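Local coordinates for protein SsfX3 (Streptomyces sp. SF2575, PDB 3SKV) that probably transfers a salicylyl group during biosynthesis of a tetracycline, as an acyltransferase that joins a jelly roll to a GDSL/SGNH catalytic fold, at residues D265-L270 and R312-K317; I189-S194 and L250-S255; P94-R99 and D146-G151; L89-P94 and G151-E156; L120-V125 and S203-W208. The protein carries 1 engineered substitution. One frame throughout, in Å; residues are numbered along the deposited sequence.

Contact 1: D265-L270 and R312-K317; sequences DFPANL and REQVVK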
# COMPACT_ATOMS: atom_id res chain seq x y z
N ASP A 265 -24.74 -10.60 2.31
CA ASP A 265 -24.58 -9.45 1.41
C ASP A 265 -23.34 -9.48 0.58
O ASP A 265 -23.26 -8.74 -0.39
CB ASP A 265 -24.70 -8.13 2.18
CG ASP A 265 -26.08 -7.93 2.79
OD1 ASP A 265 -27.04 -8.59 2.33
OD2 ASP A 265 -26.20 -7.08 3.71
N PHE A 266 -22.38 -10.32 0.96
CA PHE A 266 -21.08 -10.43 0.31
C PHE A 266 -21.10 -10.48 -1.24
O PHE A 266 -20.47 -9.61 -1.86
CB PHE A 266 -20.24 -11.56 0.95
CG PHE A 266 -18.80 -11.52 0.52
CD1 PHE A 266 -17.91 -10.62 1.10
CD2 PHE A 266 -18.34 -12.37 -0.47
CE1 PHE A 266 -16.57 -10.57 0.69
CE2 PHE A 266 -17.00 -12.35 -0.86
CZ PHE A 266 -16.13 -11.45 -0.28
N PRO A 267 -21.80 -11.46 -1.89
CA PRO A 267 -21.81 -11.47 -3.35
C PRO A 267 -22.36 -10.19 -3.97
O PRO A 267 -21.77 -9.70 -4.92
CB PRO A 267 -22.65 -12.71 -3.71
CG PRO A 267 -22.74 -13.50 -2.48
CD PRO A 267 -22.63 -12.55 -1.35
N ALA A 268 -23.46 -9.64 -3.42
CA ALA A 268 -24.07 -8.39 -3.92
C ALA A 268 -23.11 -7.21 -3.74
O ALA A 268 -22.98 -6.39 -4.66
CB ALA A 268 -25.36 -8.11 -3.19
N ASN A 269 -22.41 -7.15 -2.58
CA ASN A 269 -21.46 -6.07 -2.32
C ASN A 269 -20.27 -6.12 -3.25
O ASN A 269 -19.80 -5.07 -3.67
CB ASN A 269 -21.02 -6.06 -0.85
CG ASN A 269 -22.11 -5.71 0.16
OD1 ASN A 269 -22.02 -6.06 1.34
ND2 ASN A 269 -23.15 -5.00 -0.24
N LEU A 270 -19.80 -7.34 -3.60
CA LEU A 270 -18.67 -7.55 -4.50
C LEU A 270 -19.04 -7.21 -5.95
O LEU A 270 -18.29 -6.49 -6.64
CB LEU A 270 -18.13 -8.99 -4.35
CG LEU A 270 -16.85 -9.36 -5.12
CD1 LEU A 270 -15.75 -8.26 -5.01
CD2 LEU A 270 -16.35 -10.73 -4.70
N ARG A 312 -14.28 -17.51 0.14
CA ARG A 312 -13.43 -17.77 -1.04
C ARG A 312 -14.27 -18.28 -2.19
O ARG A 312 -14.08 -17.82 -3.31
CB ARG A 312 -12.31 -18.77 -0.75
CG ARG A 312 -11.27 -18.27 0.24
CD ARG A 312 -9.90 -18.88 -0.08
NE ARG A 312 -8.92 -18.51 0.95
CZ ARG A 312 -8.77 -19.15 2.10
NH1 ARG A 312 -9.47 -20.25 2.37
NH2 ARG A 312 -7.90 -18.70 3.00
N GLU A 313 -15.23 -19.21 -1.91
CA GLU A 313 -16.13 -19.76 -2.92
C GLU A 313 -17.04 -18.67 -3.57
O GLU A 313 -17.32 -18.78 -4.77
CB GLU A 313 -16.92 -20.93 -2.35
CG GLU A 313 -17.34 -21.95 -3.39
CD GLU A 313 -18.44 -22.91 -2.96
OE1 GLU A 313 -18.67 -23.06 -1.73
OE2 GLU A 313 -19.08 -23.52 -3.85
N GLN A 314 -17.43 -17.60 -2.82
CA GLN A 314 -18.24 -16.46 -3.33
C GLN A 314 -17.43 -15.59 -4.27
O GLN A 314 -17.98 -15.16 -5.29
CB GLN A 314 -18.84 -15.60 -2.18
CG GLN A 314 -19.73 -16.38 -1.21
CD GLN A 314 -21.08 -16.74 -1.76
OE1 GLN A 314 -21.22 -17.40 -2.79
NE2 GLN A 314 -22.12 -16.39 -1.03
N VAL A 315 -16.12 -15.36 -3.95
CA VAL A 315 -15.22 -14.57 -4.80
C VAL A 315 -15.18 -15.26 -6.16
O VAL A 315 -15.43 -14.60 -7.18
CB VAL A 315 -13.82 -14.27 -4.17
CG1 VAL A 315 -12.96 -13.45 -5.13
CG2 VAL A 315 -13.93 -13.53 -2.84
N VAL A 316 -15.03 -16.60 -6.15
CA VAL A 316 -15.02 -17.44 -7.34
C VAL A 316 -16.33 -17.29 -8.12
O VAL A 316 -16.29 -17.10 -9.34
CB VAL A 316 -14.78 -18.96 -7.03
CG1 VAL A 316 -14.68 -19.76 -8.32
CG2 VAL A 316 -13.55 -19.20 -6.16
N LYS A 317 -17.49 -17.43 -7.44
CA LYS A 317 -18.80 -17.36 -8.08
C LYS A 317 -19.07 -16.04 -8.76
O LYS A 317 -19.59 -16.06 -9.89
CB LYS A 317 -19.94 -17.76 -7.12
CG LYS A 317 -20.03 -19.27 -6.89
CD LYS A 317 -21.25 -19.66 -6.05
CE LYS A 317 -21.26 -21.13 -5.68
NZ LYS A 317 -21.68 -22.01 -6.80

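Contact 2: I189-S194 and L250-S255; sequences IHYGDS and LRVGTS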
# COMPACT_ATOMS: atom_id res chain seq x y z
N ILE A 189 -3.47 -0.24 -8.68
CA ILE A 189 -4.26 -0.05 -7.47
C ILE A 189 -4.46 -1.39 -6.78
O ILE A 189 -4.97 -2.33 -7.40
CB ILE A 189 -5.62 0.66 -7.70
CG1 ILE A 189 -5.47 1.99 -8.48
CG2 ILE A 189 -6.36 0.87 -6.34
CD1 ILE A 189 -6.80 2.76 -8.65
N HIS A 190 -4.06 -1.47 -5.48
CA HIS A 190 -4.29 -2.68 -4.70
C HIS A 190 -5.20 -2.33 -3.51
O HIS A 190 -4.90 -1.41 -2.74
CB HIS A 190 -3.01 -3.42 -4.28
CG HIS A 190 -3.31 -4.64 -3.46
ND1 HIS A 190 -3.76 -5.83 -4.05
CD2 HIS A 190 -3.33 -4.79 -2.11
CE1 HIS A 190 -4.02 -6.65 -3.05
NE2 HIS A 190 -3.77 -6.07 -1.86
N TYR A 191 -6.31 -3.07 -3.38
CA TYR A 191 -7.27 -2.90 -2.29
C TYR A 191 -7.47 -4.20 -1.53
O TYR A 191 -7.54 -5.26 -2.13
CB TYR A 191 -8.61 -2.38 -2.84
CG TYR A 191 -9.73 -2.34 -1.82
CD1 TYR A 191 -9.87 -1.25 -0.96
CD2 TYR A 191 -10.64 -3.38 -1.72
CE1 TYR A 191 -10.87 -1.23 0.01
CE2 TYR A 191 -11.65 -3.36 -0.76
CZ TYR A 191 -11.76 -2.28 0.11
OH TYR A 191 -12.78 -2.23 1.01
N GLY A 192 -7.63 -4.11 -0.23
CA GLY A 192 -7.95 -5.29 0.58
C GLY A 192 -6.91 -5.75 1.57
O GLY A 192 -6.02 -5.00 1.97
N ASP A 193 -7.07 -7.02 2.01
CA ASP A 193 -6.28 -7.75 3.01
C ASP A 193 -6.68 -7.41 4.45
O ASP A 193 -7.18 -6.31 4.73
CB ASP A 193 -4.75 -7.61 2.78
CG ASP A 193 -4.27 -8.30 1.51
OD1 ASP A 193 -4.35 -9.55 1.44
OD2 ASP A 193 -3.79 -7.58 0.58
N SER A 194 -6.47 -8.35 5.35
CA SER A 194 -6.83 -8.18 6.76
C SER A 194 -5.66 -7.76 7.64
O SER A 194 -5.84 -7.53 8.85
CB SER A 194 -7.54 -9.42 7.29
OG SER A 194 -6.86 -10.58 6.88
N LEU A 250 -8.08 -6.63 -5.96
CA LEU A 250 -8.92 -6.60 -4.77
C LEU A 250 -8.82 -7.92 -4.04
O LEU A 250 -9.13 -8.95 -4.64
CB LEU A 250 -10.41 -6.36 -5.15
CG LEU A 250 -10.76 -5.29 -6.21
CD1 LEU A 250 -12.21 -5.38 -6.58
CD2 LEU A 250 -10.45 -3.87 -5.72
N ARG A 251 -8.44 -7.92 -2.76
CA ARG A 251 -8.43 -9.16 -1.99
C ARG A 251 -9.34 -9.01 -0.80
O ARG A 251 -9.12 -8.16 0.06
CB ARG A 251 -7.04 -9.62 -1.57
CG ARG A 251 -7.00 -11.14 -1.61
CD ARG A 251 -5.85 -11.79 -0.90
NE ARG A 251 -4.69 -10.92 -0.87
CZ ARG A 251 -3.78 -10.83 -1.83
NH1 ARG A 251 -3.87 -11.59 -2.91
NH2 ARG A 251 -2.79 -9.97 -1.71
N VAL A 252 -10.41 -9.77 -0.80
CA VAL A 252 -11.46 -9.67 0.24
C VAL A 252 -11.95 -11.03 0.71
O VAL A 252 -11.61 -12.04 0.10
CB VAL A 252 -12.62 -8.77 -0.27
CG1 VAL A 252 -12.16 -7.31 -0.39
CG2 VAL A 252 -13.19 -9.27 -1.61
N GLY A 253 -12.76 -11.05 1.77
CA GLY A 253 -13.33 -12.25 2.35
C GLY A 253 -13.18 -12.34 3.86
O GLY A 253 -14.14 -12.10 4.59
N THR A 254 -11.97 -12.65 4.33
CA THR A 254 -11.59 -12.84 5.74
C THR A 254 -11.91 -11.71 6.69
O THR A 254 -12.43 -11.98 7.76
CB THR A 254 -10.17 -13.42 5.87
OG1 THR A 254 -10.18 -14.68 5.20
CG2 THR A 254 -9.74 -13.63 7.34
N SER A 255 -11.64 -10.48 6.30
CA SER A 255 -11.96 -9.28 7.09
C SER A 255 -13.45 -9.27 7.49
O SER A 255 -13.77 -8.90 8.63
CB SER A 255 -11.62 -8.02 6.29
OG SER A 255 -10.32 -8.12 5.73

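Contact 3: P94-R99 and D146-G151; sequences PWLAVR and DGLPAG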
# COMPACT_ATOMS: atom_id res chain seq x y z
N PRO A 94 24.55 15.81 -4.11
CA PRO A 94 25.13 14.61 -3.46
C PRO A 94 24.50 14.32 -2.09
O PRO A 94 24.80 13.30 -1.47
CB PRO A 94 26.62 14.96 -3.36
CG PRO A 94 26.62 16.44 -3.18
CD PRO A 94 25.46 16.98 -3.98
N TRP A 95 23.62 15.23 -1.61
CA TRP A 95 22.94 15.06 -0.31
C TRP A 95 21.52 15.61 -0.31
O TRP A 95 21.15 16.42 -1.16
CB TRP A 95 23.76 15.67 0.85
CG TRP A 95 23.96 17.15 0.78
CD1 TRP A 95 24.97 17.82 0.17
CD2 TRP A 95 23.09 18.16 1.33
NE1 TRP A 95 24.80 19.18 0.32
CE2 TRP A 95 23.66 19.42 1.02
CE3 TRP A 95 21.87 18.12 2.04
CZ2 TRP A 95 23.07 20.62 1.43
CZ3 TRP A 95 21.30 19.32 2.45
CH2 TRP A 95 21.89 20.55 2.14
N LEU A 96 20.72 15.17 0.66
CA LEU A 96 19.38 15.69 0.85
C LEU A 96 19.02 15.75 2.29
O LEU A 96 19.46 14.93 3.11
CB LEU A 96 18.28 15.02 -0.02
CG LEU A 96 17.71 13.63 0.30
CD1 LEU A 96 16.81 13.63 1.56
CD2 LEU A 96 16.85 13.18 -0.83
N ALA A 97 18.16 16.69 2.61
CA ALA A 97 17.67 16.86 3.98
C ALA A 97 16.18 17.08 3.93
O ALA A 97 15.70 17.74 3.02
CB ALA A 97 18.38 18.02 4.67
N VAL A 98 15.45 16.46 4.85
CA VAL A 98 13.99 16.59 4.94
C VAL A 98 13.62 16.94 6.38
O VAL A 98 14.05 16.26 7.31
CB VAL A 98 13.22 15.33 4.47
CG1 VAL A 98 11.71 15.54 4.60
CG2 VAL A 98 13.58 14.95 3.05
N ARG A 99 12.84 18.02 6.55
CA ARG A 99 12.29 18.45 7.82
C ARG A 99 10.91 17.77 7.91
O ARG A 99 10.03 17.97 7.06
CB ARG A 99 12.19 19.98 7.92
CG ARG A 99 11.81 20.40 9.31
CD ARG A 99 11.90 21.88 9.47
NE ARG A 99 11.15 22.31 10.64
CZ ARG A 99 10.56 23.48 10.76
NH1 ARG A 99 10.64 24.37 9.77
NH2 ARG A 99 9.87 23.78 11.85
N ASP A 146 23.46 12.00 3.42
CA ASP A 146 24.64 12.50 2.72
C ASP A 146 25.21 11.33 1.97
O ASP A 146 24.80 10.20 2.19
CB ASP A 146 25.66 13.06 3.73
CG ASP A 146 26.62 14.10 3.19
OD1 ASP A 146 26.83 14.14 1.94
OD2 ASP A 146 27.22 14.84 4.01
N GLY A 147 26.13 11.62 1.09
CA GLY A 147 26.82 10.59 0.33
C GLY A 147 25.98 9.83 -0.66
O GLY A 147 26.03 8.60 -0.70
N LEU A 148 25.16 10.55 -1.44
CA LEU A 148 24.37 9.99 -2.53
C LEU A 148 25.25 10.16 -3.77
O LEU A 148 26.11 11.04 -3.76
CB LEU A 148 23.04 10.75 -2.73
CG LEU A 148 21.98 10.60 -1.65
CD1 LEU A 148 20.77 11.44 -1.97
CD2 LEU A 148 21.56 9.15 -1.51
N PRO A 149 25.04 9.35 -4.84
CA PRO A 149 25.85 9.54 -6.06
C PRO A 149 25.79 10.95 -6.62
O PRO A 149 24.77 11.62 -6.52
CB PRO A 149 25.24 8.55 -7.06
CG PRO A 149 24.55 7.54 -6.21
CD PRO A 149 24.05 8.27 -5.02
N ALA A 150 26.90 11.41 -7.20
CA ALA A 150 26.95 12.72 -7.85
C ALA A 150 26.30 12.56 -9.22
O ALA A 150 26.21 11.44 -9.75
CB ALA A 150 28.40 13.17 -7.98
N GLY A 151 25.84 13.66 -9.78
CA GLY A 151 25.22 13.62 -11.10
C GLY A 151 23.73 13.46 -11.04
O GLY A 151 23.18 13.10 -9.99

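Contact 4: L89-P94 and G151-E156; sequences LRTDSP and GDKLVE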
# COMPACT_ATOMS: atom_id res chain seq x y z
N LEU A 89 11.87 12.96 -7.08
CA LEU A 89 12.53 14.17 -7.56
C LEU A 89 13.79 13.79 -8.29
O LEU A 89 14.44 12.82 -7.91
CB LEU A 89 12.83 15.23 -6.46
CG LEU A 89 13.68 14.79 -5.27
CD1 LEU A 89 15.11 15.19 -5.46
CD2 LEU A 89 13.20 15.40 -3.99
N ARG A 90 14.14 14.54 -9.32
CA ARG A 90 15.40 14.34 -10.02
C ARG A 90 16.32 15.46 -9.55
O ARG A 90 15.90 16.63 -9.48
CB ARG A 90 15.22 14.37 -11.54
CG ARG A 90 14.37 13.21 -12.07
CD ARG A 90 14.52 13.08 -13.59
NE ARG A 90 15.92 12.88 -13.96
CZ ARG A 90 16.54 11.70 -13.98
NH1 ARG A 90 15.86 10.59 -13.71
NH2 ARG A 90 17.82 11.62 -14.28
N THR A 91 17.54 15.10 -9.15
CA THR A 91 18.55 16.05 -8.66
C THR A 91 19.97 15.56 -8.88
O THR A 91 20.22 14.35 -8.90
CB THR A 91 18.31 16.44 -7.17
OG1 THR A 91 19.05 17.63 -6.89
CG2 THR A 91 18.70 15.32 -6.17
N ASP A 92 20.91 16.51 -9.00
CA ASP A 92 22.31 16.17 -9.08
C ASP A 92 22.99 16.31 -7.70
O ASP A 92 24.17 16.03 -7.56
CB ASP A 92 23.02 17.00 -10.16
CG ASP A 92 23.12 18.50 -9.97
OD1 ASP A 92 22.52 19.03 -9.01
OD2 ASP A 92 23.72 19.17 -10.85
N SER A 93 22.24 16.77 -6.69
CA SER A 93 22.72 17.01 -5.33
C SER A 93 23.33 15.73 -4.68
O SER A 93 22.72 14.66 -4.73
CB SER A 93 21.58 17.56 -4.47
OG SER A 93 21.94 17.85 -3.13
N PRO A 94 24.55 15.81 -4.11
CA PRO A 94 25.13 14.61 -3.46
C PRO A 94 24.50 14.32 -2.09
O PRO A 94 24.80 13.30 -1.47
CB PRO A 94 26.62 14.96 -3.36
CG PRO A 94 26.62 16.44 -3.18
CD PRO A 94 25.46 16.98 -3.98
N GLY A 151 25.84 13.66 -9.78
CA GLY A 151 25.22 13.62 -11.10
C GLY A 151 23.73 13.46 -11.04
O GLY A 151 23.18 13.10 -9.99
N ASP A 152 23.06 13.74 -12.17
CA ASP A 152 21.61 13.62 -12.28
C ASP A 152 21.15 12.19 -12.01
O ASP A 152 21.75 11.23 -12.49
CB ASP A 152 21.10 14.13 -13.65
CG ASP A 152 19.58 14.39 -13.67
OD1 ASP A 152 19.04 14.93 -12.65
OD2 ASP A 152 18.94 14.10 -14.72
N LYS A 153 20.10 12.07 -11.20
CA LYS A 153 19.55 10.78 -10.78
C LYS A 153 18.13 10.95 -10.28
O LYS A 153 17.76 12.03 -9.80
CB LYS A 153 20.43 10.17 -9.65
CG LYS A 153 20.36 10.93 -8.34
CD LYS A 153 21.65 10.92 -7.58
CE LYS A 153 21.65 11.99 -6.52
NZ LYS A 153 22.55 13.12 -6.90
N LEU A 154 17.35 9.86 -10.33
CA LEU A 154 16.01 9.88 -9.77
C LEU A 154 16.11 9.48 -8.29
O LEU A 154 16.64 8.42 -7.96
CB LEU A 154 15.07 8.95 -10.56
CG LEU A 154 13.68 8.67 -9.94
CD1 LEU A 154 12.84 9.95 -9.72
CD2 LEU A 154 12.91 7.64 -10.75
N VAL A 155 15.58 10.33 -7.41
CA VAL A 155 15.55 10.08 -5.98
C VAL A 155 14.12 9.72 -5.54
O VAL A 155 13.21 10.51 -5.78
CB VAL A 155 16.09 11.27 -5.17
CG1 VAL A 155 16.14 10.93 -3.67
CG2 VAL A 155 17.48 11.68 -5.67
N GLU A 156 13.94 8.54 -4.92
CA GLU A 156 12.62 8.14 -4.42
C GLU A 156 12.74 7.97 -2.92
O GLU A 156 13.59 7.22 -2.44
CB GLU A 156 12.09 6.82 -5.02
CG GLU A 156 12.18 6.66 -6.53
CD GLU A 156 12.04 5.24 -7.06
OE1 GLU A 156 11.34 4.43 -6.42
OE2 GLU A 156 12.60 4.95 -8.14
O HOH W 1 26.54 15.98 -8.39

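Contact 5: L120-V125 and S203-W208; sequences LLDVLV and SPSRTW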
# COMPACT_ATOMS: atom_id res chain seq x y z
N LEU A 120 11.17 3.42 9.70
CA LEU A 120 12.14 3.51 8.61
C LEU A 120 11.60 4.26 7.40
O LEU A 120 10.41 4.25 7.13
CB LEU A 120 12.70 2.13 8.20
CG LEU A 120 13.34 1.24 9.30
CD1 LEU A 120 13.54 -0.18 8.80
CD2 LEU A 120 14.67 1.84 9.84
N LEU A 121 12.51 4.92 6.70
CA LEU A 121 12.31 5.69 5.50
C LEU A 121 13.39 5.16 4.57
O LEU A 121 14.56 5.05 4.96
CB LEU A 121 12.53 7.19 5.84
CG LEU A 121 12.48 8.36 4.80
CD1 LEU A 121 13.36 8.17 3.60
CD2 LEU A 121 11.12 8.89 4.55
N ASP A 122 13.00 4.78 3.35
CA ASP A 122 13.96 4.30 2.37
C ASP A 122 14.26 5.36 1.36
O ASP A 122 13.35 6.10 0.94
CB ASP A 122 13.45 3.04 1.66
CG ASP A 122 13.62 1.76 2.47
OD1 ASP A 122 14.28 1.81 3.54
OD2 ASP A 122 13.11 0.70 2.03
N VAL A 123 15.53 5.45 0.97
CA VAL A 123 16.03 6.36 -0.05
C VAL A 123 16.52 5.46 -1.20
O VAL A 123 17.50 4.70 -1.05
CB VAL A 123 17.12 7.34 0.47
CG1 VAL A 123 17.53 8.33 -0.61
CG2 VAL A 123 16.66 8.09 1.73
N LEU A 124 15.82 5.52 -2.33
CA LEU A 124 16.20 4.79 -3.53
C LEU A 124 16.79 5.77 -4.52
O LEU A 124 16.30 6.90 -4.65
CB LEU A 124 15.00 4.06 -4.14
CG LEU A 124 14.78 2.63 -3.67
CD1 LEU A 124 14.34 2.58 -2.22
CD2 LEU A 124 13.77 1.95 -4.53
N VAL A 125 17.87 5.36 -5.19
CA VAL A 125 18.55 6.17 -6.19
C VAL A 125 18.56 5.33 -7.47
O VAL A 125 19.19 4.28 -7.51
CB VAL A 125 19.97 6.61 -5.74
CG1 VAL A 125 20.73 7.28 -6.88
CG2 VAL A 125 19.88 7.53 -4.53
N SER A 203 12.11 -3.03 5.18
CA SER A 203 12.01 -1.57 5.13
C SER A 203 10.85 -1.18 4.19
O SER A 203 10.34 -2.07 3.50
CB SER A 203 13.34 -0.98 4.68
OG SER A 203 13.75 -1.43 3.40
N PRO A 204 10.40 0.12 4.10
CA PRO A 204 9.23 0.44 3.22
C PRO A 204 9.27 0.04 1.75
O PRO A 204 8.21 -0.22 1.16
CB PRO A 204 9.03 1.95 3.40
CG PRO A 204 9.71 2.27 4.68
CD PRO A 204 10.83 1.31 4.86
N SER A 205 10.47 0.04 1.12
CA SER A 205 10.59 -0.32 -0.29
C SER A 205 10.69 -1.84 -0.43
O SER A 205 10.76 -2.36 -1.55
CB SER A 205 11.80 0.38 -0.93
OG SER A 205 13.01 -0.11 -0.38
N ARG A 206 10.60 -2.56 0.71
CA ARG A 206 10.72 -4.01 0.69
C ARG A 206 9.50 -4.78 1.17
O ARG A 206 9.62 -5.94 1.56
CB ARG A 206 12.06 -4.45 1.31
CG ARG A 206 13.26 -4.16 0.38
CD ARG A 206 14.59 -4.56 0.98
NE ARG A 206 14.98 -3.58 2.00
CZ ARG A 206 15.98 -3.74 2.86
NH1 ARG A 206 16.72 -4.84 2.84
NH2 ARG A 206 16.25 -2.79 3.76
N THR A 207 8.29 -4.15 1.08
CA THR A 207 7.03 -4.84 1.37
C THR A 207 6.76 -5.67 0.11
O THR A 207 7.34 -5.39 -0.95
CB THR A 207 5.86 -3.87 1.65
OG1 THR A 207 5.60 -3.07 0.50
CG2 THR A 207 6.10 -2.97 2.86
N TRP A 208 5.86 -6.67 0.18
CA TRP A 208 5.57 -7.47 -1.00
C TRP A 208 5.06 -6.56 -2.12
O TRP A 208 5.50 -6.72 -3.26
CB TRP A 208 4.63 -8.63 -0.67
CG TRP A 208 3.21 -8.24 -0.40
CD1 TRP A 208 2.64 -7.99 0.81
CD2 TRP A 208 2.17 -8.06 -1.38
NE1 TRP A 208 1.31 -7.68 0.65
CE2 TRP A 208 0.99 -7.72 -0.68
CE3 TRP A 208 2.13 -8.16 -2.78
CZ2 TRP A 208 -0.22 -7.51 -1.34
CZ3 TRP A 208 0.95 -7.90 -3.43
CH2 TRP A 208 -0.22 -7.61 -2.72

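Contact 1: D265-L270 and R312-K317
Phe266 meets the helix of Val315 with the edge of its ring rather than a face. Val315 CG2 lies in the ring plane, 3.8 Å from Phe266 CE2, and Gln314 CB comes up to the same rim, 3.7 Å from Phe266 CD2. The phenyl group gets there because CG stands trans to the backbone nitrogen (chi1 -168°), which aims the ring at the other helix. Leu270, one turn further on, brings CD2 to 4.1 Å from Val315 CG2, the two side chains crossing at roughly a right angle. With the ring cut back to an alanine, Val315 CG2 and Gln314 CB would probably lose their aromatic neighbour and a gap open between the helices.

The other kind of contact is an amide against a proline. The Gln314 chain folds at chi2 (-74°) and lays its amide beside Pro267, with NE2 3.3 Å from Pro267 CG; this is van der Waals packing. No hydrogen bond links the two segments, so side-chain packing alone joins them.

The axes of the short stretches 266-270 and 312-317 approach to 9.8 Å and cross at -44°. Helices 266-278 and 308-324 pack on the parallel sheet of the GDSL fold: Val315 reaches down to Leu288 and Tyr332 on strands 286-290 and 330-333, while Leu232 and the edge-to-face ring of Tyr311 also pack against Phe266.

Contact 2: I189-S194 and L250-S255
Asp193 OD2 takes a firm bond from His190 NE2 (2.9 Å), the oxygen lying in the imidazole plane, and weak ones from Arg251 NH2 and from His197. The other oxygen makes the stronger half of the salt bridge: Arg251 NE reaches Asp193 OD1 at 2.7 Å, nearly straight at 173° and in the guanidinium plane, the arginine chain having turned back at chi3 (-28°). Ser249 holds ND1 of His190, fixing the flip of that ring. Underneath, the two strands run parallel, with Arg251 N bonded to Tyr191 O (2.9 Å) and Asp193 N to Arg251 O. Gly192-Asp193-Ser194 is the GDS signature of the SGNH family, and by that homology Ser194 is probably the nucleophile. The lack of a side chain at Gly192 matters, since a CB there would collide with Arg251 O. Across the sheet's opposite surface from Arg251, Tyr191 CB rests 3.7 Å from Leu250 CD2, and its ring leans on Val252 CG1. Further along, Ser194 CB approaches Ser255 OG, 3.4 Å away, at the start of helix 254-257.

Contact 3: P94-R99 and D146-G151
Asp146 and Leu148 of the turn 146-151 approach the chain at Pro94-Leu96 in different ways, Asp146 by its carboxylate at Trp95 CB, Leu148 by its amide and CB at Pro94 O. Trp95 offers its CB, not its indole, to Asp146: the carboxylate oxygen OD1 sits 3.6 Å from Trp95 CB and oblique to the ring. With CG wedged between the backbone nitrogen and the carbonyl carbon (chi1 64°), the indole swings away along its own strand, where Ala97 CB lies at its edge, and NE1 is bonded to Glu173. Asp146 OD1 is also occupied within the turn, taking the amide N-H of Gly147 at 2.8 Å on its anti side.

Leu148 points toward the other segment. Its backbone N donates to Pro94 O (2.8 Å, 162°), the one hydrogen bond across the contact, and Leu148 CB packs 3.3 Å from that same oxygen. The donor is tilted 23° out of the carbonyl plane. Beyond it, Leu148 CD1 loosely meets Leu96 CG at 4.4 Å, so the leucine turns its apolar branch inward while its amide secures the loop. Gly147 makes the bend with a positive phi.

All this lies at one end of the jelly-roll domain. The turn leaves strand 141-145, partner of strand 96-103 in a four-stranded sheet, and leads into strand 153-158, whose Val155 and Leu157 pack against Leu96; Trp95 leans on His144 and Arg171.

Contact 4: L89-P94 and G151-E156
Strands 89-91 and 153-156 run antiparallel with a strong twist, their axes 137° apart, and Leu89 and Val155 form a hydrogen-bonded pair (Val155 N to Leu89 O 2.8 Å). Thr91 N adds a bond to Lys153 O at 3.1 Å; the return bond is weak.

The Lys153 chain, bent at chi2 and chi4, curls back so that NZ donates to Ser93 O at 2.7 Å, approaching from above the carbonyl plane, and to Gly151 O at 3.2 Å; a weak bond to Thr91 O and one to Pro149 O are added, so that several backbone carbonyls gather round the ammonium group. A methionine in its place would probably leave these carbonyls without their shared donor and let the turns at Ser93 and Gly151 move apart.

The strands belong to the antiparallel six-stranded sheet of the jelly-roll domain. On the surface bearing Leu89, Thr91 and Val155, Leu89 CD1 packs side by side with Val155 CB at 4.1 Å, and Thr91 CG2 meets Val155 CG2. On the other surface Arg90 pairs with Asp152: NH2 reaches OD2 at 2.8 Å with the oxygen in the guanidinium plane, though it comes down on the carboxylate from above, the two planes standing 77° apart. The backbone at Lys153 and Leu154 lies over one face of this guanidinium. A water lies between Gly151 N, to which it is bonded, and Asp92 O, the latter at a doubtfully short distance.

Contact 5: L120-V125 and S203-W208
The carboxylate of Asp122 sends one oxygen, OD2, into the loop 203-208, where three donors surround it. Ser203 OG lies on the syn lone pair at 2.6 Å. The anti side is met by Ser205 OG at 2.5 Å and by Ser205 N at 2.9 Å, both reaching OD2 from some thirty degrees out of the carboxylate plane. The other oxygen, OD1, is bonded to Thr132. The guanidinium of Arg206 turns its NE and NH2 side toward Ser203 OG, gripping it with both nitrogens (NE to OG 2.8 Å), and the serine oxygen sits 15° out of that plane.

Ser203 therefore donates to the aspartate and accepts from the arginine, so its hydroxyl stands between two charges that do not touch directly. The cluster probably helps to offset the buried charge of Asp122. Ser205 can use both its hydroxyl and its amide because OG is folded back between the backbone nitrogen and the carbonyl carbon (chi1 67°).

This is a seam between domains: strand 120-125 belongs to the jelly roll, and the loop leads into helix 208-216 of the GDSL fold, with Thr207 at its N-cap. Apolar groups flank these polar bonds. Pro204 CD packs on Leu120 CB at 3.9 Å, and Pro204 CG lies 3.2 Å from Leu120 O. At the other end, Leu124 CD1 presses on Ser205 CB, 3.6 Å away.

Contacts 3 and 4 lie together at one end of the jelly-roll domain, centres about 8 Å apart, sharing Pro94 and Gly151; contact 3 is nested in the loop that contact 4 closes. Contacts 1 and 2 sit in the GDSL fold, centres about 13 Å apart, and touch where Phe266 meets Val252 and Gly253; contact 2 closes before contact 1 opens. Contact 5 crosses between the domains: its strand 120-125 neighbours strand 153-158 of contact 4 in one sheet, while Trp208 packs against His190 and Arg251 of contact 2. Packing thus runs from the N-terminal sheet to the probable active-site region, whereas contacts 1 and 3 are about 49 Å apart between centres.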